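Local coordinates for protein AgaA (Rhizobium radiobacter, PDB 6HLX) that binds the opine agropinic acid as the periplasmic solute-binding component of an ABC transporter that imports it into the bacterium, at residues Ala205-Val217 / Arg452-Phe465. Residues are numbered along the deposited sequence; the frame is centred on the assembly and turned at random.
With ZN (zinc ion), chain Q; G9Z (agropinic acid), chain E.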
loop_
_atom_site.group_PDB
_atom_site.type_symbol
_atom_site.label_atom_id
_atom_site.label_comp_id
_atom_site.label_asym_id
_atom_site.label_seq_id
_atom_site.Cartn_x
_atom_site.Cartn_y
_atom_site.Cartn_z
ATOM N N ALA A 205 20.734 -7.036 12.885
ATOM C CA ALA A 205 20.112 -6.663 14.162
ATOM C C ALA A 205 19.245 -7.813 14.689
ATOM O O ALA A 205 19.233 -8.051 15.897
ATOM C CB ALA A 205 19.262 -5.416 13.997
ATOM N N LEU A 206 18.524 -8.519 13.791
ATOM C CA LEU A 206 17.737 -9.673 14.224
ATOM C C LEU A 206 18.648 -10.841 14.650
ATOM O O LEU A 206 18.476 -11.407 15.734
ATOM C CB LEU A 206 16.776 -10.147 13.120
ATOM C CG LEU A 206 15.804 -11.257 13.608
ATOM C CD1 LEU A 206 14.678 -10.677 14.495
ATOM C CD2 LEU A 206 15.290 -12.067 12.445
ATOM N N LYS A 207 19.607 -11.197 13.801
ATOM C CA LYS A 207 20.498 -12.333 14.078
ATOM C C LYS A 207 21.396 -12.132 15.293
ATOM O O LYS A 207 21.731 -13.105 15.961
ATOM C CB LYS A 207 21.346 -12.663 12.860
ATOM C CG LYS A 207 20.572 -13.222 11.678
ATOM C CD LYS A 207 21.551 -13.659 10.619
ATOM C CE LYS A 207 20.864 -14.092 9.364
ATOM N NZ LYS A 207 21.738 -13.864 8.182
ATOM N N SER A 208 21.801 -10.888 15.576
ATOM C CA SER A 208 22.691 -10.606 16.712
ATOM C C SER A 208 21.897 -10.395 18.012
ATOM O O SER A 208 22.492 -10.272 19.084
ATOM C CB SER A 208 23.587 -9.413 16.397
ATOM O OG SER A 208 22.823 -8.218 16.402
ATOM N N GLY A 209 20.573 -10.361 17.901
ATOM C CA GLY A 209 19.653 -10.218 19.025
ATOM C C GLY A 209 19.402 -8.802 19.507
ATOM O O GLY A 209 19.046 -8.612 20.671
ATOM N N ASP A 210 19.577 -7.801 18.635
ATOM C CA ASP A 210 19.305 -6.402 18.970
ATOM C C ASP A 210 17.827 -6.026 18.797
ATOM O O ASP A 210 17.386 -5.056 19.414
ATOM C CB ASP A 210 20.160 -5.461 18.121
ATOM C CG ASP A 210 21.651 -5.539 18.403
ATOM O OD1 ASP A 210 22.021 -5.838 19.557
ATOM O OD2 ASP A 210 22.441 -5.279 17.477
ATOM N N VAL A 211 17.082 -6.732 17.912
ATOM C CA VAL A 211 15.647 -6.470 17.677
ATOM C C VAL A 211 14.876 -7.788 17.757
ATOM O O VAL A 211 15.476 -8.850 17.606
ATOM C CB VAL A 211 15.318 -5.726 16.356
ATOM C CG1 VAL A 211 15.874 -4.305 16.358
ATOM C CG2 VAL A 211 15.788 -6.509 15.133
ATOM N N ASP A 212 13.540 -7.701 17.909
ATOM C CA ASP A 212 12.674 -8.872 18.068
ATOM C C ASP A 212 11.892 -9.233 16.809
ATOM O O ASP A 212 11.501 -10.385 16.661
ATOM C CB ASP A 212 11.715 -8.619 19.219
ATOM C CG ASP A 212 12.466 -8.247 20.484
ATOM O OD1 ASP A 212 13.437 -8.952 20.821
ATOM O OD2 ASP A 212 12.122 -7.220 21.082
ATOM N N ILE A 213 11.619 -8.250 15.958
ATOM C CA ILE A 213 10.931 -8.432 14.670
ATOM C C ILE A 213 11.599 -7.532 13.648
ATOM O O ILE A 213 12.015 -6.437 14.003
ATOM C CB ILE A 213 9.405 -8.043 14.769
ATOM C CG1 ILE A 213 8.664 -8.844 15.861
ATOM C CG2 ILE A 213 8.657 -8.175 13.379
ATOM C CD1 ILE A 213 7.137 -8.528 15.919
ATOM N N ILE A 214 11.671 -7.976 12.387
ATOM C CA ILE A 214 12.108 -7.117 11.285
ATOM C C ILE A 214 11.144 -7.241 10.129
ATOM O O ILE A 214 10.586 -8.322 9.908
ATOM C CB ILE A 214 13.577 -7.313 10.810
ATOM C CG1 ILE A 214 13.839 -8.764 10.251
ATOM C CG2 ILE A 214 14.582 -6.902 11.900
ATOM C CD1 ILE A 214 15.131 -8.897 9.381
ATOM N N ASP A 215 10.989 -6.173 9.350
ATOM C CA ASP A 215 10.170 -6.280 8.127
ATOM C C ASP A 215 11.066 -6.279 6.879
ATOM O O ASP A 215 12.292 -6.160 6.994
ATOM C CB ASP A 215 9.061 -5.218 8.073
ATOM C CG ASP A 215 9.481 -3.783 7.963
ATOM O OD1 ASP A 215 10.693 -3.526 7.761
ATOM O OD2 ASP A 215 8.594 -2.906 8.029
ATOM N N TYR A 216 10.464 -6.454 5.678
ATOM C CA TYR A 216 11.196 -6.491 4.414
ATOM C C TYR A 216 12.444 -7.389 4.486
ATOM O O TYR A 216 13.559 -6.942 4.240
ATOM C CB TYR A 216 11.548 -5.068 3.959
ATOM C CG TYR A 216 10.386 -4.337 3.330
ATOM C CD1 TYR A 216 9.515 -3.577 4.106
ATOM C CD2 TYR A 216 10.218 -4.311 1.948
ATOM C CE1 TYR A 216 8.457 -2.871 3.534
ATOM C CE2 TYR A 216 9.168 -3.595 1.358
ATOM C CZ TYR A 216 8.286 -2.878 2.157
ATOM O OH TYR A 216 7.262 -2.140 1.583
ATOM N N VAL A 217 12.258 -8.657 4.880
ATOM C CA VAL A 217 13.396 -9.576 4.949
ATOM C C VAL A 217 13.910 -9.741 3.519
ATOM O O VAL A 217 13.118 -10.115 2.638
ATOM C CB VAL A 217 12.980 -10.952 5.531
ATOM C CG1 VAL A 217 14.134 -11.949 5.448
ATOM C CG2 VAL A 217 12.470 -10.799 6.966
ATOM N N ARG A 452 6.075 -11.076 -5.942
ATOM C CA ARG A 452 7.246 -11.260 -5.068
ATOM C C ARG A 452 6.848 -11.791 -3.692
ATOM O O ARG A 452 5.703 -11.614 -3.262
ATOM C CB ARG A 452 8.029 -9.937 -4.904
ATOM C CG ARG A 452 7.288 -8.879 -4.080
ATOM C CD ARG A 452 8.096 -7.596 -3.913
ATOM N NE ARG A 452 7.761 -6.912 -2.661
ATOM C CZ ARG A 452 7.583 -5.599 -2.543
ATOM N NH1 ARG A 452 7.683 -4.808 -3.608
ATOM N NH2 ARG A 452 7.331 -5.063 -1.358
ATOM N N GLU A 453 7.820 -12.351 -2.963
ATOM C CA GLU A 453 7.591 -12.729 -1.561
ATOM C C GLU A 453 7.756 -11.453 -0.715
ATOM O O GLU A 453 8.591 -10.591 -1.030
ATOM C CB GLU A 453 8.636 -13.747 -1.093
ATOM C CG GLU A 453 8.479 -15.099 -1.767
ATOM C CD GLU A 453 9.290 -16.199 -1.117
ATOM O OE1 GLU A 453 9.273 -17.333 -1.646
ATOM O OE2 GLU A 453 9.945 -15.933 -0.082
ATOM N N GLN A 454 6.977 -11.342 0.358
ATOM C CA GLN A 454 7.037 -10.203 1.277
ATOM C C GLN A 454 7.060 -10.842 2.652
ATOM O O GLN A 454 6.044 -11.367 3.117
ATOM C CB GLN A 454 5.818 -9.287 1.085
ATOM C CG GLN A 454 5.835 -8.059 2.023
ATOM C CD GLN A 454 6.936 -7.064 1.686
ATOM O OE1 GLN A 454 7.457 -7.036 0.574
ATOM N NE2 GLN A 454 7.300 -6.219 2.639
ATOM N N ASN A 455 8.248 -10.899 3.260
ATOM C CA ASN A 455 8.402 -11.658 4.489
ATOM C C ASN A 455 8.799 -10.797 5.672
ATOM O O ASN A 455 9.474 -9.773 5.507
ATOM C CB ASN A 455 9.486 -12.735 4.265
ATOM C CG ASN A 455 9.168 -13.662 3.099
ATOM O OD1 ASN A 455 8.021 -14.039 2.885
ATOM N ND2 ASN A 455 10.150 -14.028 2.309
ATOM N N TYR A 456 8.354 -11.228 6.861
ATOM C CA TYR A 456 8.775 -10.695 8.160
ATOM C C TYR A 456 9.623 -11.783 8.799
ATOM O O TYR A 456 9.552 -12.965 8.414
ATOM C CB TYR A 456 7.574 -10.455 9.107
ATOM C CG TYR A 456 6.783 -9.220 8.748
ATOM C CD1 TYR A 456 5.793 -9.264 7.765
ATOM C CD2 TYR A 456 7.056 -7.991 9.347
ATOM C CE1 TYR A 456 5.064 -8.128 7.422
ATOM C CE2 TYR A 456 6.341 -6.843 9.003
ATOM C CZ TYR A 456 5.349 -6.919 8.033
ATOM O OH TYR A 456 4.652 -5.808 7.630
ATOM N N ALA A 457 10.382 -11.402 9.823
ATOM C CA ALA A 457 11.102 -12.394 10.601
ATOM C C ALA A 457 10.982 -12.018 12.053
ATOM O O ALA A 457 10.940 -10.828 12.384
ATOM C CB ALA A 457 12.554 -12.467 10.188
ATOM N N VAL A 458 10.819 -13.033 12.915
ATOM C CA VAL A 458 10.672 -12.799 14.351
ATOM C C VAL A 458 11.677 -13.640 15.109
ATOM O O VAL A 458 12.134 -14.693 14.620
ATOM C CB VAL A 458 9.213 -13.045 14.864
ATOM C CG1 VAL A 458 8.181 -12.268 14.034
ATOM C CG2 VAL A 458 8.861 -14.536 14.899
ATOM N N LYS A 459 11.993 -13.208 16.334
ATOM C CA LYS A 459 12.864 -13.984 17.194
ATOM C C LYS A 459 12.021 -15.074 17.857
ATOM O O LYS A 459 10.837 -14.863 18.125
ATOM C CB LYS A 459 13.485 -13.075 18.278
ATOM C CG LYS A 459 14.887 -12.569 17.932
ATOM C CD LYS A 459 15.945 -13.687 18.056
ATOM C CE LYS A 459 17.354 -13.189 18.222
ATOM N NZ LYS A 459 18.340 -14.127 17.615
ATOM N N LYS A 460 12.625 -16.227 18.151
ATOM C CA LYS A 460 11.916 -17.272 18.904
ATOM C C LYS A 460 11.527 -16.606 20.244
ATOM O O LYS A 460 12.359 -15.947 20.873
ATOM C CB LYS A 460 12.844 -18.468 19.160
ATOM C CG LYS A 460 12.163 -19.636 19.883
ATOM C CD LYS A 460 13.112 -20.819 20.031
ATOM C CE LYS A 460 12.442 -21.997 20.705
ATOM N NZ LYS A 460 13.308 -23.206 20.689
ATOM N N GLY A 461 10.263 -16.728 20.619
ATOM C CA GLY A 461 9.737 -16.090 21.822
ATOM C C GLY A 461 8.646 -15.093 21.477
ATOM O O GLY A 461 7.836 -14.731 22.332
ATOM N N VAL A 462 8.619 -14.629 20.210
ATOM C CA VAL A 462 7.594 -13.702 19.716
ATOM C C VAL A 462 6.456 -14.548 19.168
ATOM O O VAL A 462 6.700 -15.480 18.392
ATOM C CB VAL A 462 8.143 -12.769 18.591
ATOM C CG1 VAL A 462 7.027 -11.946 17.946
ATOM C CG2 VAL A 462 9.269 -11.868 19.097
ATOM N N THR A 463 5.214 -14.212 19.536
ATOM C CA THR A 463 4.022 -14.867 18.982
ATOM C C THR A 463 2.980 -13.803 18.725
ATOM O O THR A 463 3.111 -12.692 19.224
ATOM C CB THR A 463 3.446 -15.942 19.949
ATOM O OG1 THR A 463 3.111 -15.318 21.187
ATOM C CG2 THR A 463 4.408 -17.134 20.194
ATOM N N GLY A 464 1.946 -14.146 17.967
ATOM C CA GLY A 464 0.830 -13.243 17.755
ATOM C C GLY A 464 1.053 -12.149 16.739
ATOM O O GLY A 464 0.195 -11.285 16.618
ATOM N N PHE A 465 2.217 -12.122 16.057
ATOM C CA PHE A 465 2.410 -11.154 14.968
ATOM C C PHE A 465 2.050 -11.915 13.691
ATOM O O PHE A 465 2.509 -13.047 13.501
ATOM C CB PHE A 465 3.841 -10.575 14.888
ATOM C CG PHE A 465 3.918 -9.439 13.876
ATOM C CD1 PHE A 465 3.500 -8.151 14.213
ATOM C CD2 PHE A 465 4.344 -9.676 12.568
ATOM C CE1 PHE A 465 3.524 -7.112 13.266
ATOM C CE2 PHE A 465 4.370 -8.643 11.623
ATOM C CZ PHE A 465 3.953 -7.368 11.969
HETATM ZN ZN ZN Q . 13.257 -7.172 22.846
HETATM O OAM G9Z E . 7.008 1.523 1.206
HETATM C CAB G9Z E . 7.672 0.893 0.370
HETATM C CAC G9Z E . 9.071 0.745 0.463
HETATM C CB G9Z E . 9.495 -0.122 -0.763
HETATM C CA G9Z E . 8.236 -0.261 -1.603
HETATM C C G9Z E . 7.978 -1.632 -1.922
HETATM O O G9Z E . 7.352 -2.342 -1.088
HETATM N N G9Z E . 7.171 0.392 -0.774
HETATM C CAG G9Z E . 5.698 0.385 -1.124
HETATM C CAH G9Z E . 5.396 1.460 -2.170
HETATM O OAP G9Z E . 6.111 1.100 -3.351
HETATM C CAI G9Z E . 3.901 1.575 -2.484
HETATM O OAQ G9Z E . 3.152 1.514 -1.244
HETATM C CAJ G9Z E . 3.557 2.943 -3.165
HETATM O OAR G9Z E . 2.144 3.004 -3.433
HETATM C CAK G9Z E . 4.362 3.301 -4.438
HETATM O OAT G9Z E . 4.140 4.685 -4.772
HETATM C CAL G9Z E . 4.047 2.372 -5.620
HETATM O OAS G9Z E . 4.923 2.672 -6.729
HETATM O OXT G9Z E . 8.422 -2.076 -3.016
HETATM O O HOH W 1 6.022 -3.562 8.514
HETATM O O HOH W 2 7.705 -7.300 5.417
HETATM O O HOH W 3 10.456 -9.450 2.076
HETATM O O HOH W 4 12.420 -12.536 1.624
HETATM O O HOH W 5 12.667 -5.600 23.664
#
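Tyr-216 and Gln-454 meet ring to amide beside the bound agropinic acid. NE2 of Gln-454 lies over the centre of the phenol ring, 3.3 Å above its plane, and the amide stands nearly upright on that ring, the two planes 82° apart. At the ring edge, Tyr-216 OH donates to ligand atom O at 2.7 Å. The same O receives Arg-452 NH2, also at 2.7 Å, while Arg-452 NH1 reaches OXT at 2.9 Å, so the guanidinium spans both carboxylate oxygens.

A second shell sets these groups. Gln-454 OE1, which lies within 5° of the guanidinium plane, accepts from both NE and NH2 of Arg-452, a side-on, two-nitrogen grip that should limit rotation of the guanidinium. The bend in Gln-454 (chi2 69°) lets one amide serve both neighbours, OE1 on the arginine and NE2 over the ring. Water 2 joins Tyr-216 N to Asn-455 O, with a weak bond from Gln-454 NE2.

Behind the pocket, strands 213-214 and 456-459 pair antiparallel: Ile-214 and Ala-457 exchange two backbone bonds, and Lys-459 N donates to Asp-212 O at 2.9 Å. On one sheet face Ala-457 CB touches Leu-206 CD2 and Val-217 CG2, each at 3.6 Å; on the other, Ile-213 CD1 packs against Val-462 and Phe-465. Beyond the far end, Asp-212 OD2 accepts from Tyr-5 N and binds a zinc ion with His-488 and His-490.

Two guanidinium-carboxylate hydrogen bonds plus a phenol donor should stabilise the ligand's anionic form, consistent with recognition of an acidic opine.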